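Local coordinates for core protein P7 (Pseudomonas phage phi12, PDB 2Q82) that is a structural component of the phage core, probably with a part in assembling the viral particle or packaging its genome, at residues 38-47 and 58-67. Numbering follows the deposited sequence.
Sequences ITGFNVMRVT and PAVAVLGDDA
Val-43 and Val-60 are neighbours on one face of the sheet, their side chains running alongside each other, while Val-43 CG1 reaches on to Val-62 CG2 at 3.8 Å. At one end the Phe-41 side chain lies roughly perpendicular to those of Pro-58 and Val-60: CE2 meets Pro-58 CB at 3.6 Å and CD2 meets Val-60 CG2. Its chi1 of -80° sets CG beside the backbone N, which brings the CD2/CE2 side of the ring to these two carbons. Arg-45 runs out extended, then bends at chi3 (-67°), laying one guanidinium face on Val-62 CG1, offset toward the rim; its NH2 is hydrogen-bonded by the carbonyls of His-31 and Gly-33. On the other face of the sheet, Val-46 CG2 touches Ala-61 CB (3.9 Å) and Leu-63 CD1.

Five backbone hydrogen bonds, among them Asn-42 N to Pro-58 O (2.8 Å), align strands 42-45 and 59-63 in parallel, axes 4.6 Å apart at 19°. The five-stranded parallel sheet, ordered 2-3-1-4-5, has 42-45 outermost within the chain; strand 59-63 bonds to 25-30 through Ala-61 and Leu-63. Beyond the strands, a water bridges the segments: it accepts from Gly-64 N (3.0 Å) and lies 3.0 Å from Val-46 O and 2.6 Å from Asp-66 OD1. Helix 112-127 backs Ile-38 and Phe-41 through Met-112, and Leu-70 of helix 68-76 packs on Val-46 and Leu-63.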
# COMPACT_ATOMS: atom_id res chain seq x y z
N ILE A 38 -11.19 8.40 -18.75
CA ILE A 38 -10.54 9.68 -18.56
C ILE A 38 -9.35 9.68 -19.46
O ILE A 38 -8.46 8.84 -19.34
CB ILE A 38 -10.11 9.87 -17.10
CG1 ILE A 38 -11.35 9.86 -16.21
CG2 ILE A 38 -9.43 11.21 -16.93
CD1 ILE A 38 -11.06 9.62 -14.73
N THR A 39 -9.33 10.63 -20.37
CA THR A 39 -8.26 10.73 -21.32
C THR A 39 -6.85 10.69 -20.75
O THR A 39 -6.50 11.46 -19.85
CB THR A 39 -8.42 12.00 -22.15
OG1 THR A 39 -9.61 11.90 -22.93
CG2 THR A 39 -7.22 12.19 -23.05
N GLY A 40 -6.04 9.79 -21.28
CA GLY A 40 -4.67 9.68 -20.83
C GLY A 40 -4.45 9.08 -19.46
O GLY A 40 -3.34 9.09 -18.95
N PHE A 41 -5.51 8.57 -18.85
CA PHE A 41 -5.37 7.97 -17.52
C PHE A 41 -5.87 6.56 -17.44
O PHE A 41 -6.89 6.23 -18.03
CB PHE A 41 -6.14 8.76 -16.48
CG PHE A 41 -5.43 9.95 -16.02
CD1 PHE A 41 -5.47 11.12 -16.77
CD2 PHE A 41 -4.67 9.90 -14.86
CE1 PHE A 41 -4.74 12.23 -16.38
CE2 PHE A 41 -3.93 11.00 -14.46
CZ PHE A 41 -3.96 12.17 -15.22
N ASN A 42 -5.17 5.73 -16.69
CA ASN A 42 -5.66 4.38 -16.49
C ASN A 42 -6.63 4.57 -15.34
O ASN A 42 -6.28 5.18 -14.33
CB ASN A 42 -4.55 3.43 -16.07
CG ASN A 42 -3.51 3.28 -17.14
OD1 ASN A 42 -3.82 3.10 -18.31
ND2 ASN A 42 -2.25 3.37 -16.74
N VAL A 43 -7.84 4.06 -15.49
CA VAL A 43 -8.84 4.24 -14.47
C VAL A 43 -9.22 2.91 -13.87
O VAL A 43 -9.41 1.93 -14.58
CB VAL A 43 -10.05 4.92 -15.05
CG1 VAL A 43 -11.17 4.97 -14.03
CG2 VAL A 43 -9.66 6.32 -15.48
N MSE A 44 -9.38 2.85 -12.55
CA MSE A 44 -9.65 1.56 -12.00
C MSE A 44 -10.23 1.56 -10.60
O MSE A 44 -9.70 2.22 -9.71
CB MSE A 44 -8.34 0.79 -12.02
CG MSE A 44 -8.43 -0.63 -11.61
SE MSE A 44 -8.73 -1.97 -13.01
CE MSE A 44 -9.02 -0.95 -14.65
N ARG A 45 -11.31 0.82 -10.41
CA ARG A 45 -11.90 0.76 -9.09
C ARG A 45 -11.02 -0.12 -8.20
O ARG A 45 -10.59 -1.20 -8.60
CB ARG A 45 -13.31 0.20 -9.13
CG ARG A 45 -13.94 0.12 -7.75
CD ARG A 45 -15.41 -0.19 -7.81
NE ARG A 45 -16.20 0.88 -8.41
CZ ARG A 45 -16.42 2.06 -7.83
NH1 ARG A 45 -15.93 2.34 -6.64
NH2 ARG A 45 -17.18 2.96 -8.45
N VAL A 46 -10.73 0.35 -6.99
CA VAL A 46 -9.90 -0.41 -6.07
C VAL A 46 -10.39 -0.29 -4.64
O VAL A 46 -11.15 0.61 -4.30
CB VAL A 46 -8.44 0.07 -6.04
CG1 VAL A 46 -7.84 0.00 -7.42
CG2 VAL A 46 -8.36 1.49 -5.49
N THR A 47 -9.93 -1.21 -3.80
CA THR A 47 -10.28 -1.18 -2.40
C THR A 47 -9.04 -1.44 -1.56
O THR A 47 -9.11 -1.40 -0.35
CB THR A 47 -11.32 -2.25 -1.99
OG1 THR A 47 -10.76 -3.56 -2.20
CG2 THR A 47 -12.60 -2.09 -2.77
N PRO A 58 0.14 7.15 -15.56
CA PRO A 58 -0.90 7.94 -14.88
C PRO A 58 -2.16 7.18 -14.57
O PRO A 58 -2.78 6.61 -15.46
CB PRO A 58 -1.14 9.09 -15.81
CG PRO A 58 -0.64 8.64 -17.04
CD PRO A 58 0.62 7.96 -16.68
N ALA A 59 -2.59 7.28 -13.33
CA ALA A 59 -3.72 6.52 -12.90
C ALA A 59 -4.70 7.23 -12.05
O ALA A 59 -4.33 8.16 -11.35
CB ALA A 59 -3.18 5.38 -12.08
N VAL A 60 -5.95 6.79 -12.12
CA VAL A 60 -7.00 7.32 -11.26
C VAL A 60 -7.56 6.10 -10.54
O VAL A 60 -8.08 5.18 -11.17
CB VAL A 60 -8.13 8.00 -12.02
CG1 VAL A 60 -9.25 8.37 -11.05
CG2 VAL A 60 -7.61 9.25 -12.71
N ALA A 61 -7.40 6.06 -9.23
CA ALA A 61 -7.93 4.97 -8.43
C ALA A 61 -9.30 5.44 -7.99
O ALA A 61 -9.43 6.52 -7.40
CB ALA A 61 -7.05 4.71 -7.23
N VAL A 62 -10.31 4.63 -8.28
CA VAL A 62 -11.69 4.95 -7.95
C VAL A 62 -12.12 4.24 -6.68
O VAL A 62 -12.09 3.02 -6.59
CB VAL A 62 -12.63 4.55 -9.08
CG1 VAL A 62 -14.04 5.02 -8.79
CG2 VAL A 62 -12.12 5.13 -10.39
N LEU A 63 -12.55 5.04 -5.71
CA LEU A 63 -12.99 4.52 -4.44
C LEU A 63 -14.44 4.78 -4.14
O LEU A 63 -14.90 5.91 -4.20
CB LEU A 63 -12.16 5.16 -3.31
CG LEU A 63 -10.78 4.54 -3.08
CD1 LEU A 63 -9.94 4.72 -4.24
CD2 LEU A 63 -10.12 5.16 -1.91
N GLY A 64 -15.16 3.71 -3.83
CA GLY A 64 -16.55 3.85 -3.45
C GLY A 64 -16.73 3.34 -2.03
O GLY A 64 -15.78 3.10 -1.29
N ASP A 65 -17.99 3.16 -1.65
CA ASP A 65 -18.30 2.69 -0.32
C ASP A 65 -17.57 1.45 0.07
O ASP A 65 -17.30 1.25 1.24
CB ASP A 65 -19.78 2.42 -0.24
CG ASP A 65 -20.57 3.67 -0.08
OD1 ASP A 65 -20.25 4.70 -0.66
OD2 ASP A 65 -21.56 3.65 0.65
N ASP A 66 -17.25 0.59 -0.89
CA ASP A 66 -16.57 -0.64 -0.54
C ASP A 66 -15.10 -0.44 -0.22
O ASP A 66 -14.42 -1.38 0.16
CB ASP A 66 -16.77 -1.66 -1.66
CG ASP A 66 -16.13 -1.24 -2.98
OD1 ASP A 66 -15.94 -0.03 -3.20
OD2 ASP A 66 -15.84 -2.15 -3.78
N ALA A 67 -14.62 0.80 -0.33
CA ALA A 67 -13.22 1.09 -0.04
C ALA A 67 -13.07 1.91 1.23
O ALA A 67 -12.13 2.70 1.38
CB ALA A 67 -12.59 1.82 -1.20
O HOH W 1 -14.04 1.07 -4.68